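PDB 3T69: probable 2-dehydro-3-deoxygalactonokinase DgoK1 from Sinorhizobium meliloti, which probably phosphorylates 2-dehydro-3-deoxy-D-galactonate with ATP, the second of three steps that take D-galactonate to pyruvate and glyceraldehyde 3-phosphate. Local coordinates for residues G150-W155 / S167-E173; V205-R209 / T243-I249; G113-R117 / V163-S167; G142-V146 / V156-D160. All blocks are in the same frame, centred on the assembly; numbering follows the deposited sequence.

How the contacts relate
Contacts 1, 3 and 4 gather on one sheet, and contact 2 is a helix pair beside it. Strand 153-159 pairs with 162-169 in contact 1 and with 143-148 in contact 4, whose centres lie about 18 Å apart. Strand 162-169 also serves contact 3, about 12 Å from contact 4, where it meets strand 108-116 of the other sheet. Contact 2, centred about 13 Å from contact 1, touches it through Glu248 OE2, which accepts probable hydrogen bonds from Trp155 NE1 and Ser153 OG. No substrate or nucleotide is seen at the four contacts; in ASKHA kinases the turn between each domain's first two strands usually faces the ATP phosphates, here probably that between 143-148 and 153-159.

Contact 1: residues G150-W155 / S167-E173; sequences GTHSKW and STFMTGE
Ser153 opposite Phe169 and Trp155 opposite Ser167 are the hydrogen-bonded pairs of an antiparallel beta hairpin, strands 153-159 and 162-169, in what topology and family mark as an actin-like (ASKHA) domain. Ser153 N reaches Phe169 O at 2.7 Å and Phe169 N returns to Ser153 O at 3.1 Å. The tight part is the buried face carrying Ser153, Trp155 and Phe169. Here the Phe169 edge is turned to the Trp155 face, an offset edge-to-face pair with planes at 77° and Phe169 CD2 4.1 Å from Trp155 CD1. Both rings hold CG beside the backbone N, opposite the carbonyl carbon, which brings these diagonal neighbours together. Glu248 of helix 233-252 fixes the group: its OE2 takes Trp155 NE1 and Ser153 OG, while OE1 bonds Thr171 OG1. On the other face Lys154 and Thr168 run alongside, their polar ends held by Val124 O and Asp123. The open end of the hairpin, where 150-152 enters and helix 171-181 begins, is looser. Thr151 is exposed, with its CG2 resting 3.6 Å from Glu173 CB, yet its carbonyl receives Glu173 N at 3.0 Å, in the carbonyl plane on a lone pair. A side chain on Gly172 would probably run into Gly150 O and Thr151 CA. The second subunit closes this side: its Phe220 ring meets His152, and its Ile183 N bonds Glu173 OE2. His152 NE2 gives its N-H to Glu173 OE1 at 2.9 Å and 162°, in the imidazole plane but 42° out of the carboxylate plane.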
loop_
_atom_site.group_PDB
_atom_site.type_symbol
_atom_site.label_atom_id
_atom_site.label_comp_id
_atom_site.label_asym_id
_atom_site.label_seq_id
_atom_site.Cartn_x
_atom_site.Cartn_y
_atom_site.Cartn_z
ATOM N N GLY B 150 11.867 9.979 -1.215
ATOM C CA GLY B 150 12.370 8.941 -2.166
ATOM C C GLY B 150 11.502 7.658 -2.109
ATOM O O GLY B 150 10.472 7.648 -1.477
ATOM N N THR B 151 11.900 6.572 -2.769
ATOM C CA THR B 151 11.250 5.276 -2.542
ATOM C C THR B 151 10.895 5.039 -1.069
ATOM O O THR B 151 9.779 4.636 -0.760
ATOM C CB THR B 151 12.161 4.132 -2.933
ATOM O OG1 THR B 151 12.602 4.335 -4.271
ATOM C CG2 THR B 151 11.415 2.852 -2.879
ATOM N N HIS B 152 11.869 5.248 -0.178
ATOM C CA HIS B 152 11.663 5.172 1.258
ATOM C C HIS B 152 11.981 6.559 1.847
ATOM O O HIS B 152 13.057 7.094 1.655
ATOM C CB HIS B 152 12.570 4.117 1.927
ATOM C CG HIS B 152 12.335 2.696 1.481
ATOM N ND1 HIS B 152 13.289 1.708 1.639
ATOM C CD2 HIS B 152 11.267 2.094 0.905
ATOM C CE1 HIS B 152 12.822 0.562 1.172
ATOM N NE2 HIS B 152 11.606 0.772 0.700
ATOM N N SER B 153 11.058 7.169 2.556
ATOM C CA SER B 153 11.293 8.554 2.883
ATOM C C SER B 153 11.813 8.647 4.309
ATOM O O SER B 153 11.206 8.149 5.229
ATOM C CB SER B 153 10.020 9.370 2.654
ATOM O OG SER B 153 10.152 10.630 3.276
ATOM N N LYS B 154 12.956 9.259 4.512
ATOM C CA LYS B 154 13.474 9.273 5.862
ATOM C C LYS B 154 13.167 10.572 6.636
ATOM O O LYS B 154 13.261 11.669 6.070
ATOM C CB LYS B 154 14.965 8.939 5.813
ATOM C CG LYS B 154 15.256 7.472 6.116
ATOM C CD LYS B 154 15.238 6.510 4.964
ATOM C CE LYS B 154 14.835 5.209 5.570
ATOM N NZ LYS B 154 15.145 3.967 4.844
ATOM N N TRP B 155 12.775 10.462 7.899
ATOM C CA TRP B 155 12.621 11.652 8.761
ATOM C C TRP B 155 13.595 11.566 9.937
ATOM O O TRP B 155 13.489 10.668 10.759
ATOM C CB TRP B 155 11.177 11.821 9.249
ATOM C CG TRP B 155 10.247 12.406 8.141
ATOM C CD1 TRP B 155 9.901 11.812 6.954
ATOM C CD2 TRP B 155 9.581 13.668 8.157
ATOM N NE1 TRP B 155 9.073 12.623 6.230
ATOM C CE2 TRP B 155 8.855 13.771 6.946
ATOM C CE3 TRP B 155 9.548 14.732 9.060
ATOM C CZ2 TRP B 155 8.097 14.906 6.619
ATOM C CZ3 TRP B 155 8.803 15.854 8.750
ATOM C CH2 TRP B 155 8.070 15.931 7.537
ATOM N N SER B 167 12.882 7.811 11.255
ATOM C CA SER B 167 11.691 7.082 10.870
ATOM C C SER B 167 11.544 6.930 9.348
ATOM O O SER B 167 11.443 7.931 8.632
ATOM C CB SER B 167 10.468 7.852 11.363
ATOM O OG SER B 167 10.308 7.723 12.772
ATOM N N THR B 168 11.512 5.700 8.838
ATOM C CA THR B 168 11.175 5.489 7.439
ATOM C C THR B 168 9.671 5.518 7.255
ATOM O O THR B 168 8.903 5.159 8.188
ATOM C CB THR B 168 11.658 4.162 7.006
ATOM O OG1 THR B 168 13.039 4.076 7.350
ATOM C CG2 THR B 168 11.505 3.950 5.481
ATOM N N PHE B 169 9.246 5.958 6.072
ATOM C CA PHE B 169 7.883 5.857 5.614
ATOM C C PHE B 169 8.038 5.391 4.205
ATOM O O PHE B 169 8.832 5.957 3.457
ATOM C CB PHE B 169 7.219 7.219 5.652
ATOM C CG PHE B 169 6.848 7.688 7.045
ATOM C CD1 PHE B 169 5.615 7.397 7.580
ATOM C CD2 PHE B 169 7.739 8.437 7.809
ATOM C CE1 PHE B 169 5.266 7.829 8.853
ATOM C CE2 PHE B 169 7.401 8.870 9.065
ATOM C CZ PHE B 169 6.134 8.558 9.589
ATOM N N MET B 170 7.328 4.345 3.814
ATOM C CA MET B 170 7.636 3.704 2.528
ATOM C C MET B 170 6.763 4.247 1.399
ATOM O O MET B 170 6.322 3.502 0.507
ATOM C CB MET B 170 7.655 2.159 2.613
ATOM C CG MET B 170 6.451 1.431 3.275
ATOM S SD MET B 170 6.727 -0.372 3.391
ATOM C CE MET B 170 6.563 -0.845 1.685
ATOM N N THR B 171 6.571 5.573 1.418
ATOM C CA THR B 171 5.595 6.228 0.546
ATOM C C THR B 171 5.919 6.056 -0.928
ATOM O O THR B 171 5.055 5.729 -1.711
ATOM C CB THR B 171 5.335 7.733 0.955
ATOM O OG1 THR B 171 6.509 8.460 0.776
ATOM C CG2 THR B 171 4.992 7.873 2.459
ATOM N N GLY B 172 7.163 6.221 -1.328
ATOM C CA GLY B 172 7.466 6.028 -2.742
ATOM C C GLY B 172 7.214 4.639 -3.303
ATOM O O GLY B 172 6.688 4.501 -4.387
ATOM N N GLU B 173 7.635 3.605 -2.580
ATOM C CA GLU B 173 7.432 2.204 -2.984
ATOM C C GLU B 173 5.941 1.830 -2.967
ATOM O O GLU B 173 5.468 1.055 -3.833
ATOM C CB GLU B 173 8.253 1.247 -2.088
ATOM C CG GLU B 173 8.329 -0.192 -2.594
ATOM C CD GLU B 173 9.265 -1.107 -1.778
ATOM O OE1 GLU B 173 9.582 -0.759 -0.601
ATOM O OE2 GLU B 173 9.668 -2.177 -2.316
#

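Contact 2: residues V205-R209 / T243-I249; sequences VSRTR and TLIGLEI
Val205 and Gly246 mark the closest crossing of helices 199-210 and 233-252, their CA atoms 3.9 Å apart. The segment axes approach to 7.2 Å and run at 42° to one another, a close helix crossing made possible by a glycine: a side chain on Gly246 would probably run into Val205 O. Backbone meets backbone directly, Gly246 CA lying 3.6 Å from Val205 O and Arg209 CA 3.5 Å from Gly246 O, both as CA-H...O contacts. Thr208 points at the partner helix and crosses Thr243 at about a right angle. Its chi1 of -37° lays CG2 over Thr243 O at 3.3 Å and sets OG1 3.5 Å from Thr243 CG2, while OG1 bonds back to Ala204 O in its own helix. An alanine here would remove both the methyl and the hydroxyl, and would probably leave a gap beside Thr243 and Leu247. On the other flank Val205 CG1 approaches Ile249 CD1 at 4.4 Å, and the aliphatic start of Arg209 lies by Ile249 CG2. Helix 215-228 covers Thr208 and Thr243 with Leu218 and Leu219, helix 268-280 backs Val205 and Ile249, and Thr216 of the second subunit packs on Leu247. Glu248, also on helix 233-252, bonds Ser153 and Trp155 of strand 153-159.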
loop_
_atom_site.group_PDB
_atom_site.type_symbol
_atom_site.label_atom_id
_atom_site.label_comp_id
_atom_site.label_asym_id
_atom_site.label_seq_id
_atom_site.Cartn_x
_atom_site.Cartn_y
_atom_site.Cartn_z
ATOM N N VAL B 205 -3.490 15.557 0.174
ATOM C CA VAL B 205 -2.552 15.745 1.287
ATOM C C VAL B 205 -3.231 16.289 2.513
ATOM O O VAL B 205 -2.906 15.905 3.632
ATOM C CB VAL B 205 -1.372 16.719 0.911
ATOM C CG1 VAL B 205 -0.498 17.007 2.103
ATOM C CG2 VAL B 205 -0.555 16.180 -0.242
ATOM N N SER B 206 -4.157 17.203 2.331
ATOM C CA SER B 206 -4.801 17.765 3.502
ATOM C C SER B 206 -5.834 16.781 4.105
ATOM O O SER B 206 -5.810 16.515 5.308
ATOM C CB SER B 206 -5.405 19.146 3.181
ATOM O OG SER B 206 -4.409 20.024 2.636
ATOM N N ARG B 207 -6.720 16.206 3.297
ATOM C CA ARG B 207 -7.728 15.350 3.928
ATOM C C ARG B 207 -7.073 14.141 4.579
ATOM O O ARG B 207 -7.498 13.708 5.659
ATOM C CB ARG B 207 -8.928 14.983 3.024
ATOM C CG ARG B 207 -8.609 14.628 1.567
ATOM C CD ARG B 207 -9.900 14.468 0.780
ATOM N NE ARG B 207 -11.003 13.941 1.612
ATOM C CZ ARG B 207 -12.167 13.510 1.126
ATOM N NH1 ARG B 207 -12.389 13.508 -0.186
ATOM N NH2 ARG B 207 -13.106 13.063 1.940
ATOM N N THR B 208 -5.993 13.647 3.973
ATOM C CA THR B 208 -5.234 12.552 4.610
ATOM C C THR B 208 -4.412 12.968 5.850
ATOM O O THR B 208 -4.444 12.240 6.849
ATOM C CB THR B 208 -4.404 11.769 3.620
ATOM O OG1 THR B 208 -5.135 11.661 2.389
ATOM C CG2 THR B 208 -4.157 10.413 4.134
ATOM N N ARG B 209 -3.727 14.130 5.809
ATOM C CA ARG B 209 -2.956 14.617 6.969
ATOM C C ARG B 209 -3.891 14.859 8.165
ATOM O O ARG B 209 -3.538 14.572 9.318
ATOM C CB ARG B 209 -2.054 15.847 6.605
ATOM C CG ARG B 209 -1.234 16.516 7.760
ATOM C CD ARG B 209 -2.171 17.338 8.616
ATOM N NE ARG B 209 -1.574 18.367 9.437
ATOM C CZ ARG B 209 -0.961 18.172 10.605
ATOM N NH1 ARG B 209 -0.803 16.940 11.112
ATOM N NH2 ARG B 209 -0.469 19.240 11.262
ATOM N N THR B 243 -2.376 11.347 -1.202
ATOM C CA THR B 243 -2.874 10.596 -0.034
ATOM C C THR B 243 -1.726 10.010 0.759
ATOM O O THR B 243 -1.626 10.162 2.016
ATOM C CB THR B 243 -3.868 9.443 -0.444
ATOM O OG1 THR B 243 -5.012 9.996 -1.135
ATOM C CG2 THR B 243 -4.315 8.675 0.781
ATOM N N LEU B 244 -0.862 9.337 0.012
ATOM C CA LEU B 244 0.314 8.693 0.568
ATOM C C LEU B 244 1.164 9.707 1.302
ATOM O O LEU B 244 1.591 9.464 2.452
ATOM C CB LEU B 244 1.127 8.074 -0.549
ATOM C CG LEU B 244 0.442 6.864 -1.158
ATOM C CD1 LEU B 244 1.343 6.279 -2.204
ATOM C CD2 LEU B 244 0.031 5.790 -0.044
ATOM N N ILE B 245 1.389 10.857 0.642
ATOM C CA ILE B 245 2.228 11.863 1.217
ATOM C C ILE B 245 1.543 12.506 2.434
ATOM O O ILE B 245 2.191 12.767 3.491
ATOM C CB ILE B 245 2.745 12.897 0.174
ATOM C CG1 ILE B 245 3.752 12.242 -0.753
ATOM C CG2 ILE B 245 3.483 14.019 0.905
ATOM C CD1 ILE B 245 3.879 12.859 -2.122
ATOM N N GLY B 246 0.238 12.737 2.335
ATOM C CA GLY B 246 -0.436 13.332 3.473
ATOM C C GLY B 246 -0.260 12.448 4.678
ATOM O O GLY B 246 -0.103 12.917 5.814
ATOM N N LEU B 247 -0.227 11.144 4.419
ATOM C CA LEU B 247 -0.136 10.139 5.504
ATOM C C LEU B 247 1.219 10.141 6.158
ATOM O O LEU B 247 1.326 10.216 7.403
ATOM C CB LEU B 247 -0.502 8.751 4.963
ATOM C CG LEU B 247 -0.385 7.533 5.839
ATOM C CD1 LEU B 247 -1.244 7.631 7.055
ATOM C CD2 LEU B 247 -0.865 6.429 5.019
ATOM N N GLU B 248 2.258 10.098 5.331
ATOM C CA GLU B 248 3.622 10.375 5.827
ATOM C C GLU B 248 3.725 11.555 6.794
ATOM O O GLU B 248 4.374 11.473 7.847
ATOM C CB GLU B 248 4.537 10.705 4.682
ATOM C CG GLU B 248 5.949 10.950 5.180
ATOM C CD GLU B 248 6.966 10.937 4.060
ATOM O OE1 GLU B 248 6.697 10.278 3.019
ATOM O OE2 GLU B 248 8.029 11.601 4.231
ATOM N N ILE B 249 3.091 12.671 6.446
ATOM C CA ILE B 249 3.356 13.852 7.236
ATOM C C ILE B 249 2.650 13.765 8.547
ATOM O O ILE B 249 3.233 14.078 9.603
ATOM C CB ILE B 249 2.980 15.109 6.512
ATOM C CG1 ILE B 249 3.894 15.298 5.306
ATOM C CG2 ILE B 249 3.008 16.299 7.489
ATOM C CD1 ILE B 249 3.260 16.216 4.312
#

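Contact 3: residues G113-R117 / V163-S167; sequences GLAQR and VEGFS
Gln116 stretches from strand 108-116 to the backbone of strand 162-169, and the Phe166 ring comes back the other way beside it. The two segments cross at 80°, with axes 7.5 Å apart, and share no strand pairing; side chains do the joining. With CG anti to the backbone N and an extended chain, the Gln116 amide arrives at Gly165-Phe166. Its OE1 accepts Phe166 N at 3.0 Å, the donor standing 55° above the amide carbonyl plane. A water donates to the same OE1 and to Glu164 O, while NE2 bonds His121 O. Phe166 has CG between its backbone N and carbonyl carbon (chi1 64°), which swings the ring toward strand 108-116: CZ lies 3.6 Å from Leu114 O and CE1 3.9 Å from Gln116 CB. Leu114 and Val163 reach toward each other tip to tip, Leu114 CD1 lying 3.7 Å from Val163 CG2. Asp123 and Met125 of strand 123-125 also press on the Phe166 ring. A leucine in place of Gln116 would lose the amide and would probably leave Phe166 N and the bridging water without their acceptor. The chemistry is thus split: apolar packing round Leu114, Val163 and Phe166, and beside it one side-chain carbonyl gripped by a backbone N-H and a water, together tying the two sheets of the kinase.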
loop_
_atom_site.group_PDB
_atom_site.type_symbol
_atom_site.label_atom_id
_atom_site.label_comp_id
_atom_site.label_asym_id
_atom_site.label_seq_id
_atom_site.Cartn_x
_atom_site.Cartn_y
_atom_site.Cartn_z
ATOM N N GLY B 113 25.469 1.785 6.760
ATOM C CA GLY B 113 24.262 2.573 6.976
ATOM C C GLY B 113 24.086 2.894 8.452
ATOM O O GLY B 113 24.982 2.643 9.236
ATOM N N LEU B 114 22.933 3.444 8.820
ATOM C CA LEU B 114 22.535 3.544 10.215
ATOM C C LEU B 114 21.352 2.616 10.607
ATOM O O LEU B 114 20.441 2.399 9.841
ATOM C CB LEU B 114 22.207 5.000 10.576
ATOM C CG LEU B 114 23.246 6.089 10.264
ATOM C CD1 LEU B 114 22.729 7.460 10.635
ATOM C CD2 LEU B 114 24.530 5.874 10.997
ATOM N N ALA B 115 21.373 2.090 11.814
ATOM C CA ALA B 115 20.263 1.318 12.312
ATOM C C ALA B 115 19.753 1.896 13.624
ATOM O O ALA B 115 20.544 2.245 14.504
ATOM C CB ALA B 115 20.657 -0.134 12.512
ATOM N N GLN B 116 18.430 1.983 13.726
ATOM C CA GLN B 116 17.774 2.253 14.962
ATOM C C GLN B 116 17.322 0.899 15.501
ATOM O O GLN B 116 16.474 0.241 14.920
ATOM C CB GLN B 116 16.615 3.212 14.718
ATOM C CG GLN B 116 16.110 3.898 15.983
ATOM C CD GLN B 116 15.004 4.923 15.708
ATOM O OE1 GLN B 116 15.156 6.100 16.036
ATOM N NE2 GLN B 116 13.877 4.471 15.104
ATOM N N ARG B 117 17.938 0.454 16.586
ATOM C CA ARG B 117 17.714 -0.903 17.109
ATOM C C ARG B 117 16.500 -1.078 18.048
ATOM O O ARG B 117 16.079 -2.189 18.316
ATOM C CB ARG B 117 18.995 -1.445 17.752
ATOM C CG ARG B 117 20.035 -1.835 16.719
ATOM C CD ARG B 117 21.146 -2.767 17.247
ATOM N NE ARG B 117 21.473 -3.766 16.221
ATOM C CZ ARG B 117 20.964 -5.000 16.202
ATOM N NH1 ARG B 117 20.142 -5.409 17.192
ATOM N NH2 ARG B 117 21.278 -5.826 15.197
ATOM N N VAL B 163 22.983 11.897 14.530
ATOM C CA VAL B 163 21.634 11.351 14.335
ATOM C C VAL B 163 21.098 10.769 15.642
ATOM O O VAL B 163 21.665 9.818 16.164
ATOM C CB VAL B 163 21.607 10.272 13.274
ATOM C CG1 VAL B 163 20.212 9.839 13.055
ATOM C CG2 VAL B 163 22.182 10.807 11.996
ATOM N N GLU B 164 20.014 11.350 16.161
ATOM C CA GLU B 164 19.452 10.937 17.445
ATOM C C GLU B 164 18.509 9.755 17.266
ATOM O O GLU B 164 18.408 8.882 18.137
ATOM C CB GLU B 164 18.718 12.101 18.140
ATOM C CG GLU B 164 19.618 13.118 18.859
ATOM C CD GLU B 164 20.379 12.485 20.025
ATOM O OE1 GLU B 164 19.708 11.812 20.864
ATOM O OE2 GLU B 164 21.635 12.643 20.107
ATOM N N GLY B 165 17.825 9.750 16.122
ATOM C CA GLY B 165 16.822 8.751 15.777
ATOM C C GLY B 165 16.281 9.093 14.405
ATOM O O GLY B 165 16.584 10.178 13.840
ATOM N N PHE B 166 15.490 8.176 13.853
ATOM C CA PHE B 166 14.812 8.431 12.610
ATOM C C PHE B 166 13.635 7.497 12.311
ATOM O O PHE B 166 13.440 6.503 13.018
ATOM C CB PHE B 166 15.819 8.379 11.494
ATOM C CG PHE B 166 16.450 7.051 11.312
ATOM C CD1 PHE B 166 17.515 6.650 12.127
ATOM C CD2 PHE B 166 16.023 6.212 10.284
ATOM C CE1 PHE B 166 18.147 5.409 11.922
ATOM C CE2 PHE B 166 16.628 4.969 10.067
ATOM C CZ PHE B 166 17.702 4.557 10.887
ATOM N N SER B 167 12.882 7.811 11.255
ATOM C CA SER B 167 11.691 7.082 10.870
ATOM C C SER B 167 11.544 6.930 9.348
ATOM O O SER B 167 11.443 7.931 8.632
ATOM C CB SER B 167 10.468 7.852 11.363
ATOM O OG SER B 167 10.308 7.723 12.772
HETATM O O HOH W 1 17.426 5.979 18.007
#

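Contact 4: residues G142-V146 / V156-D160; sequences GSHLV and VRLAD
Leu158 lies opposite His144 as a hydrogen-bonded antiparallel pair, His144 N reaching Leu158 O at 2.8 Å in a nearly straight bond of 173°. The return bond from Leu158 N to His144 O is longer, 3.1 Å, and its donor stands above the carbonyl plane. Two residues on, Val146 and Val156 exchange another pair of bonds, with Val156 N 2.8 Å from Val146 O. Between them Leu145 and Arg157 form a non-hydrogen-bonded pair, and Leu145 CA sets a CA-H...O contact on Val156 O. The side chain of Leu158 rises from the face it shares with His144, Val146 and Val156. Its CB starts beside His144 CB, 4.4 Å away. CG, anti to the backbone N (chi1 -176°), then carries the fork over the sheet. CD2 turns along the strands to Val146 CG2 at 4.3 Å, while CD1 forms the other branch of the fork. Leu132 of helix 128-139 covers Leu158 and Val156 alike, and Leu91 also packs on Leu158. The other face is more open: Ser143 and Arg157 are exposed there, although Leu145 CD1 rests 3.9 Å from Val156 O. This is the first hairpin of an RNase H-like sheet, strand 143-148 at its centre with 153-159 on one flank and the parallel strand 261-264 on the other, as in actin-like kinase domains.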
loop_
_atom_site.group_PDB
_atom_site.type_symbol
_atom_site.label_atom_id
_atom_site.label_comp_id
_atom_site.label_asym_id
_atom_site.label_seq_id
_atom_site.Cartn_x
_atom_site.Cartn_y
_atom_site.Cartn_z
ATOM N N GLY B 142 22.741 22.855 16.361
ATOM C CA GLY B 142 21.621 22.490 17.220
ATOM C C GLY B 142 20.598 21.683 16.432
ATOM O O GLY B 142 20.863 21.255 15.283
ATOM N N SER B 143 19.421 21.504 17.042
ATOM C CA SER B 143 18.423 20.538 16.577
ATOM C C SER B 143 17.791 20.847 15.240
ATOM O O SER B 143 17.278 21.945 15.003
ATOM C CB SER B 143 17.352 20.304 17.636
ATOM O OG SER B 143 17.898 19.542 18.701
ATOM N N HIS B 144 17.851 19.867 14.350
ATOM C CA HIS B 144 17.133 19.953 13.088
ATOM C C HIS B 144 16.221 18.742 12.934
ATOM O O HIS B 144 16.392 17.717 13.616
ATOM C CB HIS B 144 18.096 20.095 11.909
ATOM C CG HIS B 144 19.057 21.239 12.050
ATOM N ND1 HIS B 144 18.675 22.558 11.915
ATOM C CD2 HIS B 144 20.390 21.259 12.313
ATOM C CE1 HIS B 144 19.729 23.341 12.085
ATOM N NE2 HIS B 144 20.782 22.576 12.327
ATOM N N LEU B 145 15.232 18.887 12.069
ATOM C CA LEU B 145 14.394 17.783 11.644
ATOM C C LEU B 145 14.408 17.736 10.118
ATOM O O LEU B 145 13.826 18.571 9.455
ATOM C CB LEU B 145 12.979 17.953 12.227
ATOM C CG LEU B 145 11.753 17.114 11.828
ATOM C CD1 LEU B 145 12.032 15.599 11.786
ATOM C CD2 LEU B 145 10.591 17.448 12.802
ATOM N N VAL B 146 15.083 16.736 9.578
ATOM C CA VAL B 146 15.310 16.647 8.157
ATOM C C VAL B 146 14.448 15.561 7.534
ATOM O O VAL B 146 14.431 14.423 8.011
ATOM C CB VAL B 146 16.782 16.283 7.910
ATOM C CG1 VAL B 146 17.137 16.330 6.447
ATOM C CG2 VAL B 146 17.735 17.188 8.749
ATOM N N VAL B 156 14.552 12.495 10.001
ATOM C CA VAL B 156 15.725 12.352 10.890
ATOM C C VAL B 156 15.880 13.477 11.953
ATOM O O VAL B 156 15.848 14.658 11.615
ATOM C CB VAL B 156 16.991 12.255 10.026
ATOM C CG1 VAL B 156 18.212 11.876 10.854
ATOM C CG2 VAL B 156 16.776 11.283 8.902
ATOM N N ARG B 157 16.008 13.115 13.217
ATOM C CA ARG B 157 16.306 14.100 14.227
ATOM C C ARG B 157 17.840 14.224 14.299
ATOM O O ARG B 157 18.534 13.320 14.817
ATOM C CB ARG B 157 15.701 13.763 15.623
ATOM C CG ARG B 157 14.443 12.813 15.651
ATOM C CD ARG B 157 13.663 12.684 17.024
ATOM N NE ARG B 157 14.451 12.881 18.267
ATOM C CZ ARG B 157 14.874 11.916 19.102
ATOM N NH1 ARG B 157 14.631 10.625 18.844
ATOM N NH2 ARG B 157 15.571 12.248 20.199
ATOM N N LEU B 158 18.349 15.358 13.797
ATOM C CA LEU B 158 19.790 15.681 13.735
ATOM C C LEU B 158 20.213 16.721 14.795
ATOM O O LEU B 158 19.533 17.720 14.981
ATOM C CB LEU B 158 20.117 16.191 12.338
ATOM C CG LEU B 158 21.566 16.494 11.996
ATOM C CD1 LEU B 158 22.521 15.342 12.437
ATOM C CD2 LEU B 158 21.682 16.770 10.508
ATOM N N ALA B 159 21.273 16.468 15.533
ATOM C CA ALA B 159 21.772 17.470 16.454
ATOM C C ALA B 159 23.268 17.436 16.585
ATOM O O ALA B 159 23.787 16.496 17.121
ATOM C CB ALA B 159 21.161 17.276 17.791
ATOM N N ASP B 160 23.958 18.504 16.238
ATOM C CA ASP B 160 25.403 18.521 16.399
ATOM C C ASP B 160 26.193 17.434 15.703
ATOM O O ASP B 160 27.027 16.808 16.317
ATOM C CB ASP B 160 25.773 18.444 17.876
ATOM C CG ASP B 160 25.017 19.423 18.725
ATOM O OD1 ASP B 160 24.580 20.462 18.218
ATOM O OD2 ASP B 160 24.860 19.156 19.918
#